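PDB 5UB3: phosphate-binding protein from Xanthomonas axonopodis pv. citri, which probably serves as a periplasmic phosphonate-type substrate-binding receptor, paired with a diguanylate cyclase as a bipartite sensor. Local coordinates for residues K22-Y27 with K246-T251; G68-L73 with V213-T218; H80-T85 with A223-L228. One frame throughout, in Å; residues are numbered along the deposited sequence.

Contact 1 of 3, residues K22-Y27 with K246-T251; sequences KPLLDY and KRFFDT
A single methyl group sits almost dead centre over an aromatic ring: Leu24 CD2 lies 3.3 Å from the centroid of the Phe248 ring and only 10° off its normal, a close CH-pi contact. All six ring carbons lie within 3.8 Å of Leu24 CD2, so the methyl meets the whole face and not one edge atom. On the opposite face Phe249 brings CE2 toward the rim, and the Phe248 ring is held between aliphatic and aromatic neighbours. Leu24 gets its methyl there by placing CG anti to the backbone N (chi1 -179°). Helix 14-28 and the end of helix 242-247 meet here beside strand 62-66, whose Trp62 touches both Leu24 and Phe248, within the alpha/beta fold of a periplasmic binding protein. Phe248 is the first residue to leave the helical conformation and forms the centre of an inverse gamma turn; its carbonyl O accepts a hydrogen bond from Thr251 OG1, nearly in line with the C=O bond. Nearer the surface, Pro23 CG rests 4.2 Å from Arg247 CG, where the arginine chain bends at chi2 and chi3 and its NH1 makes a long, weak ion pair with Glu19.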
ATOM      1  N   LYS A  22       7.509 -16.155   2.123  0.50 21.53           N
ATOM      2  CA  LYS A  22       8.369 -17.232   2.630  0.50 23.15           C
ATOM      3  C   LYS A  22       9.600 -17.443   1.782  0.50 23.69           C
ATOM      4  O   LYS A  22      10.703 -17.569   2.325  0.50 24.11           O
ATOM      5  CB  LYS A  22       7.613 -18.556   2.785  0.50 24.56           C
ATOM      6  CG  LYS A  22       8.500 -19.708   3.278  0.50 25.29           C
ATOM      7  CD  LYS A  22       9.061 -19.392   4.663  0.50 24.75           C
ATOM      8  CE  LYS A  22       9.440 -20.611   5.512  0.50 25.02           C
ATOM      9  NZ  LYS A  22       9.790 -20.168   6.898  0.50 23.38           N
ATOM     10  N   PRO A  23       9.444 -17.480   0.445  1.00 23.86           N
ATOM     11  CA  PRO A  23      10.665 -17.659  -0.367  1.00 22.63           C
ATOM     12  C   PRO A  23      11.791 -16.648  -0.093  1.00 24.81           C
ATOM     13  O   PRO A  23      12.950 -17.050   0.064  1.00 22.12           O
ATOM     14  CB  PRO A  23      10.160 -17.536  -1.794  1.00 21.94           C
ATOM     15  CG  PRO A  23       8.725 -17.945  -1.723  1.00 23.31           C
ATOM     16  CD  PRO A  23       8.240 -17.376  -0.423  1.00 24.81           C
ATOM     17  N   LEU A  24      11.472 -15.348   0.009  1.00 23.26           N
ATOM     18  CA  LEU A  24      12.547 -14.374   0.256  1.00 22.14           C
ATOM     19  C   LEU A  24      13.079 -14.488   1.685  1.00 21.30           C
ATOM     20  O   LEU A  24      14.300 -14.321   1.904  1.00 21.13           O
ATOM     21  CB  LEU A  24      12.088 -12.949  -0.056  1.00 22.07           C
ATOM     22  CG  LEU A  24      13.142 -11.869   0.137  1.00 23.15           C
ATOM     23  CD1 LEU A  24      14.303 -12.126  -0.829  1.00 24.34           C
ATOM     24  CD2 LEU A  24      12.565 -10.458  -0.034  1.00 21.99           C
ATOM     25  N   LEU A  25      12.195 -14.787   2.639  1.00 19.49           N
ATOM     26  CA  LEU A  25      12.609 -15.022   4.027  1.00 20.79           C
ATOM     27  C   LEU A  25      13.577 -16.180   4.068  1.00 21.49           C
ATOM     28  O   LEU A  25      14.594 -16.078   4.706  1.00 20.38           O
ATOM     29  CB  LEU A  25      11.428 -15.307   4.923  1.00 21.09           C
ATOM     30  CG  LEU A  25      11.707 -15.482   6.397  1.00 23.29           C
ATOM     31  CD1 LEU A  25      12.123 -14.171   7.072  1.00 22.26           C
ATOM     32  CD2 LEU A  25      10.510 -16.131   7.075  1.00 25.62           C
ATOM     33  N   ASP A  26      13.281 -17.255   3.339  1.00 21.69           N
ATOM     34  CA  ASP A  26      14.205 -18.421   3.223  1.00 23.27           C
ATOM     35  C   ASP A  26      15.523 -18.094   2.564  1.00 22.87           C
ATOM     36  O   ASP A  26      16.524 -18.648   2.942  1.00 24.81           O
ATOM     37  CB  ASP A  26      13.555 -19.593   2.531  1.00 22.93           C
ATOM     38  CG  ASP A  26      12.441 -20.205   3.372  1.00 25.26           C
ATOM     39  OD1 ASP A  26      12.273 -19.809   4.531  1.00 30.43           O
ATOM     40  OD2 ASP A  26      11.728 -21.065   2.895  1.00 28.44           O
ATOM     41  N   TYR A  27      15.523 -17.157   1.648  1.00 24.45           N
ATOM     42  CA  TYR A  27      16.764 -16.618   1.088  1.00 25.49           C
ATOM     43  C   TYR A  27      17.524 -15.737   2.114  1.00 25.88           C
ATOM     44  O   TYR A  27      18.763 -15.857   2.280  1.00 26.70           O
ATOM     45  CB  TYR A  27      16.436 -15.857  -0.194  1.00 26.21           C
ATOM     46  CG  TYR A  27      17.625 -15.189  -0.771  1.00 26.95           C
ATOM     47  CD1 TYR A  27      17.970 -13.904  -0.359  1.00 28.27           C
ATOM     48  CD2 TYR A  27      18.438 -15.840  -1.706  1.00 26.86           C
ATOM     49  CE1 TYR A  27      19.089 -13.272  -0.859  1.00 29.27           C
ATOM     50  CE2 TYR A  27      19.550 -15.201  -2.230  1.00 26.74           C
ATOM     51  CZ  TYR A  27      19.865 -13.920  -1.803  1.00 26.34           C
ATOM     52  OH  TYR A  27      20.947 -13.220  -2.260  1.00 29.18           O
ATOM     53  N   LYS A 246      10.491 -12.554  -7.322  1.00 26.95           N
ATOM     54  CA  LYS A 246       9.308 -12.546  -8.205  1.00 30.25           C
ATOM     55  C   LYS A 246       8.059 -12.733  -7.351  1.00 30.54           C
ATOM     56  O   LYS A 246       7.066 -11.978  -7.453  1.00 25.87           O
ATOM     57  CB  LYS A 246       9.473 -13.621  -9.309  1.00 34.92           C
ATOM     58  CG  LYS A 246       8.245 -13.948 -10.177  1.00 42.82           C
ATOM     59  CD  LYS A 246       7.532 -12.719 -10.748  1.00 48.64           C
ATOM     60  CE  LYS A 246       8.297 -12.066 -11.907  1.00 56.40           C
ATOM     61  NZ  LYS A 246       8.164 -12.782 -13.201  1.00 61.25           N
ATOM     62  N   ARG A 247       8.171 -13.690  -6.435  1.00 28.62           N
ATOM     63  CA  ARG A 247       7.092 -14.021  -5.504  1.00 29.09           C
ATOM     64  C   ARG A 247       6.805 -12.864  -4.507  1.00 25.25           C
ATOM     65  O   ARG A 247       5.676 -12.673  -4.024  1.00 19.47           O
ATOM     66  CB  ARG A 247       7.524 -15.265  -4.709  1.00 33.90           C
ATOM     67  CG  ARG A 247       7.749 -16.563  -5.522  1.00 37.88           C
ATOM     68  CD  ARG A 247       6.526 -17.410  -5.843  1.00 42.76           C
ATOM     69  NE  ARG A 247       5.311 -17.035  -5.129  1.00 47.82           N
ATOM     70  CZ  ARG A 247       4.099 -17.546  -5.369  1.00 53.71           C
ATOM     71  NH1 ARG A 247       3.054 -17.110  -4.667  1.00 48.82           N
ATOM     72  NH2 ARG A 247       3.924 -18.505  -6.275  1.00 53.21           N
ATOM     73  N   PHE A 248       7.870 -12.113  -4.196  1.00 21.01           N
ATOM     74  CA  PHE A 248       7.824 -11.007  -3.272  1.00 20.27           C
ATOM     75  C   PHE A 248       7.277  -9.755  -3.985  1.00 19.45           C
ATOM     76  O   PHE A 248       7.969  -8.766  -4.108  1.00 21.17           O
ATOM     77  CB  PHE A 248       9.235 -10.797  -2.701  1.00 21.27           C
ATOM     78  CG  PHE A 248       9.306  -9.992  -1.437  1.00 20.44           C
ATOM     79  CD1 PHE A 248       8.818 -10.487  -0.265  1.00 21.64           C
ATOM     80  CD2 PHE A 248       9.954  -8.778  -1.404  1.00 20.00           C
ATOM     81  CE1 PHE A 248       8.963  -9.780   0.917  1.00 21.30           C
ATOM     82  CE2 PHE A 248      10.112  -8.061  -0.229  1.00 17.59           C
ATOM     83  CZ  PHE A 248       9.574  -8.545   0.923  1.00 18.76           C
ATOM     84  N   PHE A 249       6.017  -9.808  -4.398  1.00 22.64           N
ATOM     85  CA  PHE A 249       5.296  -8.674  -5.033  1.00 25.25           C
ATOM     86  C   PHE A 249       6.025  -8.169  -6.252  1.00 24.96           C
ATOM     87  O   PHE A 249       6.001  -6.964  -6.570  1.00 20.34           O
ATOM     88  CB  PHE A 249       5.143  -7.579  -4.007  1.00 28.81           C
ATOM     89  CG  PHE A 249       4.773  -8.119  -2.667  1.00 33.60           C
ATOM     90  CD1 PHE A 249       3.573  -8.795  -2.516  1.00 37.48           C
ATOM     91  CD2 PHE A 249       5.661  -8.072  -1.595  1.00 33.77           C
ATOM     92  CE1 PHE A 249       3.234  -9.374  -1.303  1.00 41.37           C
ATOM     93  CE2 PHE A 249       5.320  -8.615  -0.370  1.00 37.54           C
ATOM     94  CZ  PHE A 249       4.096  -9.263  -0.217  1.00 40.12           C
ATOM     95  N   ASP A 250       6.688  -9.112  -6.910  1.00 21.05           N
ATOM     96  CA  ASP A 250       7.491  -8.850  -8.109  1.00 22.16           C
ATOM     97  C   ASP A 250       8.486  -7.775  -7.844  1.00 20.59           C
ATOM     98  O   ASP A 250       8.562  -6.778  -8.543  1.00 22.19           O
ATOM     99  CB  ASP A 250       6.593  -8.539  -9.289  1.00 22.94           C
ATOM    100  CG  ASP A 250       7.348  -8.532 -10.618  1.00 24.62           C
ATOM    101  OD1 ASP A 250       8.372  -9.181 -10.789  1.00 25.27           O
ATOM    102  OD2 ASP A 250       6.924  -7.814 -11.489  1.00 28.35           O
ATOM    103  N   THR A 251       9.251  -7.947  -6.787  1.00 19.66           N
ATOM    104  CA  THR A 251      10.259  -6.920  -6.448  1.00 19.25           C
ATOM    105  C   THR A 251      11.405  -6.991  -7.456  1.00 19.15           C
ATOM    106  O   THR A 251      11.937  -8.041  -7.716  1.00 19.48           O
ATOM    107  CB  THR A 251      10.749  -7.072  -5.010  1.00 20.65           C
ATOM    108  OG1 THR A 251       9.620  -6.852  -4.123  1.00 18.22           O
ATOM    109  CG2 THR A 251      11.889  -6.105  -4.718  1.00 19.62           C
TER

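Contact 2 of 3, residues G68-L73 with V213-T218; sequences GAAMLL and VEMVRT
Ala70, Met71, Val213 and Met215 form a buried helix-on-strand contact, made almost wholly by apolar side chains, between helix 67-75 and strand 209-217; the contact's centre lies about 10 Å from the centre of the chain. The two short segments run nearly the same way, 17° apart, and their axes approach to 9.2 Å. Where the backbones come nearest, the small side chain of Ala70 points at the strand. Its CB is pressed against Val213 CG1 at 3.3 Å, tighter than usual for two carbons, and also meets Met215 SD at 3.8 Å. The valine reaches the helix with CG1 set between its own backbone N and carbonyl carbon (chi1 55°). The Met215 thioether folds over Ala70 and brings CE to 3.6 Å from Ala70 O. Beyond the alanine the two methionines cross at about a right angle, with Met71 CE 4.1 Å from Met215 CE. Met71 leaves its backbone pointing away from the strand, and bends at chi2 and chi3 carry its methyl back. Its side chain also touches helix 259-277, while Pro81 of the neighbouring strand 79-87 packs on both Val213 and Met215. No hydrogen bond or salt bridge links these two segments, and between them the fit rests on shape and on the burial of methyl and thioether groups.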
ATOM      1  N   GLY A  68       2.203   4.550   1.803  1.00 14.91           N
ATOM      2  CA  GLY A  68       1.209   5.068   2.712  1.00 15.27           C
ATOM      3  C   GLY A  68       1.045   4.233   3.982  1.00 14.32           C
ATOM      4  O   GLY A  68       1.088   4.766   5.085  1.00 14.85           O
ATOM      5  N   ALA A  69       0.791   2.934   3.838  1.00 14.65           N
ATOM      6  CA  ALA A  69       0.747   1.996   4.965  1.00 15.74           C
ATOM      7  C   ALA A  69       1.980   2.096   5.768  1.00 15.39           C
ATOM      8  O   ALA A  69       1.989   2.042   7.012  1.00 15.80           O
ATOM      9  CB  ALA A  69       0.562   0.567   4.469  1.00 15.57           C
ATOM     10  N   ALA A  70       3.081   2.219   5.056  1.00 17.20           N
ATOM     11  CA  ALA A  70       4.374   2.339   5.749  1.00 16.15           C
ATOM     12  C   ALA A  70       4.389   3.538   6.667  1.00 16.39           C
ATOM     13  O   ALA A  70       4.883   3.459   7.777  1.00 15.82           O
ATOM     14  CB  ALA A  70       5.524   2.415   4.754  1.00 15.12           C
ATOM     15  N   MET A  71       3.870   4.656   6.168  1.00 16.69           N
ATOM     16  CA  MET A  71       3.846   5.860   6.944  1.00 17.57           C
ATOM     17  C   MET A  71       2.874   5.745   8.104  1.00 16.26           C
ATOM     18  O   MET A  71       3.163   6.303   9.153  1.00 15.04           O
ATOM     19  CB  MET A  71       3.603   7.105   6.066  1.00 17.40           C
ATOM     20  CG  MET A  71       4.729   7.331   5.062  1.00 17.83           C
ATOM     21  SD  MET A  71       6.323   7.569   5.825  1.00 20.27           S
ATOM     22  CE  MET A  71       7.102   5.923   5.783  1.00 20.70           C
ATOM     23  N   LEU A  72       1.762   4.996   7.942  1.00 15.26           N
ATOM     24  CA  LEU A  72       0.911   4.722   9.107  1.00 16.91           C
ATOM     25  C   LEU A  72       1.746   4.071  10.204  1.00 16.45           C
ATOM     26  O   LEU A  72       1.631   4.417  11.400  1.00 18.44           O
ATOM     27  CB  LEU A  72      -0.253   3.789   8.774  1.00 15.80           C
ATOM     28  CG  LEU A  72      -1.251   4.378   7.813  1.00 16.31           C
ATOM     29  CD1 LEU A  72      -2.263   3.310   7.415  1.00 16.62           C
ATOM     30  CD2 LEU A  72      -1.974   5.521   8.452  1.00 17.69           C
ATOM     31  N   LEU A  73       2.580   3.120   9.806  1.00 16.37           N
ATOM     32  CA  LEU A  73       3.393   2.422  10.790  1.00 16.92           C
ATOM     33  C   LEU A  73       4.433   3.359  11.401  1.00 19.61           C
ATOM     34  O   LEU A  73       4.579   3.394  12.624  1.00 23.76           O
ATOM     35  CB  LEU A  73       4.061   1.206  10.202  1.00 17.02           C
ATOM     36  CG  LEU A  73       3.175   0.160   9.543  1.00 17.96           C
ATOM     37  CD1 LEU A  73       4.017  -0.877   8.814  1.00 17.54           C
ATOM     38  CD2 LEU A  73       2.257  -0.473  10.572  1.00 17.29           C
ATOM     39  N   VAL A 213       8.258   0.270   0.209  1.00 16.65           N
ATOM     40  CA  VAL A 213       9.389   0.509   1.097  1.00 14.37           C
ATOM     41  C   VAL A 213       9.462  -0.671   2.036  1.00 15.06           C
ATOM     42  O   VAL A 213       8.444  -1.204   2.502  1.00 15.18           O
ATOM     43  CB  VAL A 213       9.227   1.839   1.857  1.00 16.17           C
ATOM     44  CG1 VAL A 213       7.944   1.904   2.606  1.00 15.98           C
ATOM     45  CG2 VAL A 213      10.372   2.146   2.818  1.00 14.55           C
ATOM     46  N   GLU A 214      10.686  -1.079   2.346  1.00 14.11           N
ATOM     47  CA  GLU A 214      10.943  -2.033   3.407  1.00 16.20           C
ATOM     48  C   GLU A 214      11.056  -1.269   4.714  1.00 16.25           C
ATOM     49  O   GLU A 214      11.852  -0.321   4.842  1.00 16.97           O
ATOM     50  CB  GLU A 214      12.282  -2.779   3.101  1.00 16.34           C
ATOM     51  CG  GLU A 214      12.279  -3.420   1.723  1.00 15.57           C
ATOM     52  CD  GLU A 214      11.055  -4.287   1.528  1.00 17.44           C
ATOM     53  OE1 GLU A 214      10.894  -5.191   2.356  1.00 15.48           O
ATOM     54  OE2 GLU A 214      10.262  -4.056   0.573  1.00 16.94           O
ATOM     55  N   MET A 215      10.304  -1.696   5.713  1.00 16.09           N
ATOM     56  CA  MET A 215      10.347  -1.080   7.014  1.00 14.88           C
ATOM     57  C   MET A 215      10.824  -2.090   8.019  1.00 16.98           C
ATOM     58  O   MET A 215      10.537  -3.293   7.912  1.00 19.03           O
ATOM     59  CB  MET A 215       8.992  -0.591   7.466  1.00 14.76           C
ATOM     60  CG  MET A 215       8.241   0.289   6.488  1.00 15.38           C
ATOM     61  SD  MET A 215       8.900   1.979   6.405  1.00 14.37           S
ATOM     62  CE  MET A 215       8.345   2.670   7.926  1.00 15.56           C
ATOM     63  N   VAL A 216      11.543  -1.595   9.010  1.00 16.24           N
ATOM     64  CA  VAL A 216      11.926  -2.437  10.130  1.00 16.87           C
ATOM     65  C   VAL A 216      11.505  -1.810  11.400  1.00 18.73           C
ATOM     66  O   VAL A 216      11.418  -0.570  11.553  1.00 18.88           O
ATOM     67  CB  VAL A 216      13.425  -2.774  10.212  1.00 17.50           C
ATOM     68  CG1 VAL A 216      13.847  -3.654   9.042  1.00 17.15           C
ATOM     69  CG2 VAL A 216      14.267  -1.521  10.366  1.00 17.93           C
ATOM     70  N   ARG A 217      11.299  -2.669  12.380  1.00 19.73           N
ATOM     71  CA  ARG A 217      10.749  -2.209  13.607  1.00 19.32           C
ATOM     72  C   ARG A 217      11.706  -1.315  14.365  1.00 19.22           C
ATOM     73  O   ARG A 217      12.913  -1.513  14.390  1.00 17.09           O
ATOM     74  CB  ARG A 217      10.322  -3.353  14.487  1.00 20.34           C
ATOM     75  CG  ARG A 217      11.447  -4.165  15.068  1.00 20.27           C
ATOM     76  CD  ARG A 217      10.853  -5.077  16.110  1.00 21.39           C
ATOM     77  NE  ARG A 217      11.884  -5.938  16.618  1.00 22.97           N
ATOM     78  CZ  ARG A 217      12.693  -5.643  17.638  1.00 25.37           C
ATOM     79  NH1 ARG A 217      12.629  -4.493  18.303  1.00 26.09           N
ATOM     80  NH2 ARG A 217      13.600  -6.524  17.983  1.00 30.65           N
ATOM     81  N   THR A 218      11.066  -0.384  15.066  1.00 21.94           N
ATOM     82  CA  THR A 218      11.687   0.381  16.130  1.00 24.40           C
ATOM     83  C   THR A 218      12.396  -0.565  17.053  1.00 23.16           C
ATOM     84  O   THR A 218      11.837  -1.612  17.484  1.00 25.63           O
ATOM     85  CB  THR A 218      10.613   1.066  16.940  1.00 25.61           C
ATOM     86  OG1 THR A 218       9.844   1.921  16.098  1.00 24.74           O
ATOM     87  CG2 THR A 218      11.225   1.872  18.171  1.00 28.44           C
TER

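Contact 3 of 3, residues H80-T85 with A223-L228; sequences HPLLMT and AVEQRL
Leu82, Glu225 and Leu228 account for most of the surface buried here, and the glutamate serves two partners across the contact. Its aliphatic part lies against Leu82, with Leu82 CD1 3.6 Å from Glu225 CG, the two side chains sliding past each other in opposite directions. Extended from a CG anti to the backbone N (chi1 177°), the same chain carries its carboxylate on to His80. There His80 NE2 donates a hydrogen bond to Glu225 OE1 at 2.8 Å, with an N-H...O angle of 162°. The oxygen lies in the imidazole plane but is approached on its syn side, well out of the carboxylate plane, and the two planes are turned 35° apart. OE2 of Glu225 is bridged to Arg229, whose NE also binds the Leu82 carbonyl; the arginine would tend to favour a charged carboxylate. The other methyl of Leu82, CD2, packs at 3.9 Å on Leu228 CG, the leucines crossing at about a right angle. Val216 of strand 209-217 touches His80, Glu225 and Leu228. Leu82 and Leu83 together face Glu214 in a classic beta bulge, within an alpha/beta layer of a periplasmic binding protein where helix 222-235 packs on the sheet and segments 80-85 and 223-228 run nearly parallel, 5° apart.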
ATOM      1  N   HIS A  80      10.630   2.153  10.868  1.00 17.46           N
ATOM      2  CA  HIS A  80      11.321   3.186  10.089  1.00 17.43           C
ATOM      3  C   HIS A  80      11.801   2.576   8.787  1.00 16.21           C
ATOM      4  O   HIS A  80      11.994   1.364   8.718  1.00 15.98           O
ATOM      5  CB  HIS A  80      12.475   3.817  10.892  1.00 17.47           C
ATOM      6  CG  HIS A  80      13.468   2.808  11.381  1.00 18.51           C
ATOM      7  ND1 HIS A  80      13.271   2.092  12.538  1.00 19.55           N
ATOM      8  CD2 HIS A  80      14.662   2.415  10.895  1.00 18.11           C
ATOM      9  CE1 HIS A  80      14.271   1.245  12.716  1.00 18.85           C
ATOM     10  NE2 HIS A  80      15.134   1.432  11.744  1.00 19.70           N
ATOM     11  N   PRO A  81      12.026   3.401   7.764  1.00 16.49           N
ATOM     12  CA  PRO A  81      12.421   2.845   6.474  1.00 16.54           C
ATOM     13  C   PRO A  81      13.811   2.209   6.443  1.00 17.39           C
ATOM     14  O   PRO A  81      14.720   2.736   7.058  1.00 15.92           O
ATOM     15  CB  PRO A  81      12.357   4.067   5.537  1.00 16.79           C
ATOM     16  CG  PRO A  81      11.477   5.066   6.235  1.00 16.90           C
ATOM     17  CD  PRO A  81      11.632   4.831   7.682  1.00 17.00           C
ATOM     18  N   LEU A  82      13.946   1.087   5.752  1.00 18.10           N
ATOM     19  CA  LEU A  82      15.200   0.403   5.567  1.00 17.32           C
ATOM     20  C   LEU A  82      15.718   0.653   4.157  1.00 19.03           C
ATOM     21  O   LEU A  82      16.883   1.022   3.997  1.00 19.82           O
ATOM     22  CB  LEU A  82      14.980  -1.091   5.702  1.00 17.91           C
ATOM     23  CG  LEU A  82      16.236  -1.963   5.598  1.00 19.41           C
ATOM     24  CD1 LEU A  82      16.890  -2.009   6.934  1.00 22.68           C
ATOM     25  CD2 LEU A  82      15.852  -3.355   5.150  1.00 21.44           C
ATOM     26  N   LEU A  83      14.863   0.384   3.165  1.00 17.50           N
ATOM     27  CA  LEU A  83      15.176   0.422   1.728  1.00 18.00           C
ATOM     28  C   LEU A  83      13.961   0.885   0.974  1.00 17.75           C
ATOM     29  O   LEU A  83      12.853   0.611   1.399  1.00 19.46           O
ATOM     30  CB  LEU A  83      15.553  -0.973   1.185  1.00 17.82           C
ATOM     31  CG  LEU A  83      16.909  -1.516   1.595  1.00 19.67           C
ATOM     32  CD1 LEU A  83      17.076  -2.965   1.197  1.00 19.22           C
ATOM     33  CD2 LEU A  83      18.012  -0.616   1.051  1.00 21.45           C
ATOM     34  N   MET A  84      14.130   1.643  -0.100  1.00 16.84           N
ATOM     35  CA  MET A  84      13.040   1.909  -1.028  1.00 16.84           C
ATOM     36  C   MET A  84      12.946   0.721  -1.964  1.00 17.52           C
ATOM     37  O   MET A  84      13.947   0.132  -2.330  1.00 19.22           O
ATOM     38  CB  MET A  84      13.237   3.210  -1.829  1.00 15.31           C
ATOM     39  CG  MET A  84      13.388   4.431  -0.984  1.00 16.05           C
ATOM     40  SD  MET A  84      12.050   4.748   0.171  1.00 17.37           S
ATOM     41  CE  MET A  84      10.675   4.933  -0.999  1.00 19.72           C
ATOM     42  N   THR A  85      11.724   0.352  -2.320  1.00 16.99           N
ATOM     43  CA  THR A  85      11.438  -0.877  -3.013  1.00 16.55           C
ATOM     44  C   THR A  85      10.794  -0.578  -4.346  1.00 18.30           C
ATOM     45  O   THR A  85       9.861   0.241  -4.443  1.00 16.75           O
ATOM     46  CB  THR A  85      10.563  -1.812  -2.150  1.00 17.87           C
ATOM     47  OG1 THR A  85      11.213  -1.936  -0.887  1.00 17.70           O
ATOM     48  CG2 THR A  85      10.324  -3.159  -2.767  1.00 16.83           C
ATOM     49  N   ALA A 223      22.850  -4.048  14.202  1.00 25.18           N
ATOM     50  CA  ALA A 223      23.636  -4.999  13.342  1.00 25.41           C
ATOM     51  C   ALA A 223      22.703  -5.868  12.448  1.00 23.09           C
ATOM     52  O   ALA A 223      22.998  -6.198  11.297  1.00 23.18           O
ATOM     53  CB  ALA A 223      24.533  -5.873  14.181  1.00 24.21           C
ATOM     54  N   VAL A 224      21.548  -6.189  12.980  1.00 21.69           N
ATOM     55  CA  VAL A 224      20.554  -6.952  12.216  1.00 21.32           C
ATOM     56  C   VAL A 224      20.033  -6.054  11.123  1.00 19.95           C
ATOM     57  O   VAL A 224      19.957  -6.460   9.989  1.00 21.32           O
ATOM     58  CB  VAL A 224      19.443  -7.499  13.129  1.00 20.58           C
ATOM     59  CG1 VAL A 224      18.335  -8.182  12.348  1.00 20.58           C
ATOM     60  CG2 VAL A 224      20.041  -8.506  14.105  1.00 23.74           C
ATOM     61  N   GLU A 225      19.702  -4.824  11.497  1.00 21.12           N
ATOM     62  CA  GLU A 225      19.223  -3.856  10.544  1.00 21.01           C
ATOM     63  C   GLU A 225      20.210  -3.662   9.386  1.00 19.16           C
ATOM     64  O   GLU A 225      19.839  -3.700   8.225  1.00 16.91           O
ATOM     65  CB  GLU A 225      18.868  -2.537  11.212  1.00 20.05           C
ATOM     66  CG  GLU A 225      18.443  -1.519  10.177  1.00 20.48           C
ATOM     67  CD  GLU A 225      17.802  -0.285  10.729  1.00 20.93           C
ATOM     68  OE1 GLU A 225      17.318  -0.251  11.843  1.00 23.92           O
ATOM     69  OE2 GLU A 225      17.809   0.699  10.030  1.00 22.35           O
ATOM     70  N   GLN A 226      21.472  -3.458   9.732  1.00 20.50           N
ATOM     71  CA  GLN A 226      22.499  -3.164   8.757  1.00 24.35           C
ATOM     72  C   GLN A 226      22.717  -4.318   7.791  1.00 22.77           C
ATOM     73  O   GLN A 226      22.884  -4.128   6.577  1.00 20.69           O
ATOM     74  CB  GLN A 226      23.774  -2.747   9.521  1.00 29.65           C
ATOM     75  CG  GLN A 226      25.057  -2.682   8.712  1.00 34.51           C
ATOM     76  CD  GLN A 226      26.220  -2.299   9.640  1.00 40.41           C
ATOM     77  OE1 GLN A 226      26.708  -3.125  10.438  1.00 48.10           O
ATOM     78  NE2 GLN A 226      26.632  -1.030   9.577  1.00 42.78           N
ATOM     79  N   ARG A 227      22.657  -5.529   8.339  1.00 22.76           N
ATOM     80  CA  ARG A 227      22.938  -6.716   7.561  1.00 21.12           C
ATOM     81  C   ARG A 227      21.731  -7.041   6.690  1.00 19.86           C
ATOM     82  O   ARG A 227      21.889  -7.432   5.550  1.00 17.99           O
ATOM     83  CB  ARG A 227      23.223  -7.886   8.513  1.00 22.49           C
ATOM     84  CG  ARG A 227      23.432  -9.216   7.829  1.00 22.91           C
ATOM     85  CD  ARG A 227      24.719  -9.230   6.979  1.00 23.96           C
ATOM     86  NE  ARG A 227      24.725 -10.433   6.135  1.00 24.13           N
ATOM     87  CZ  ARG A 227      25.409 -10.583   4.989  1.00 26.95           C
ATOM     88  NH1 ARG A 227      26.174  -9.593   4.498  1.00 26.74           N
ATOM     89  NH2 ARG A 227      25.311 -11.735   4.318  1.00 25.48           N
ATOM     90  N   LEU A 228      20.530  -6.887   7.244  1.00 17.96           N
ATOM     91  CA  LEU A 228      19.318  -7.038   6.418  1.00 18.26           C
ATOM     92  C   LEU A 228      19.371  -6.172   5.151  1.00 17.93           C
ATOM     93  O   LEU A 228      19.064  -6.656   4.058  1.00 18.44           O
ATOM     94  CB  LEU A 228      18.048  -6.675   7.176  1.00 16.81           C
ATOM     95  CG  LEU A 228      16.708  -6.958   6.485  1.00 16.85           C
ATOM     96  CD1 LEU A 228      16.536  -8.396   5.975  1.00 16.71           C
ATOM     97  CD2 LEU A 228      15.602  -6.633   7.475  1.00 17.95           C
TER

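Overall arrangement
Contacts 2 and 3 lie about 11 Å apart, centre to centre, and share a sheet in which strands 79-87 and 209-217 are antiparallel neighbours; Glu214 joins them through Leu82 and Thr85. Contact 1 is about 18 Å from contact 2 and 16 Å from contact 3, touching them through Phe248 with Glu214 and Thr251 with Thr85. Along the chain, contact 1 encloses the others, whose segments alternate: helix 67-75 leads into strand 79-87, and strand 209-217 into helix 222-235. Residues far apart in sequence thus assemble around common strands, as expected where the chain of a periplasmic binding protein leaves a lobe and returns to it.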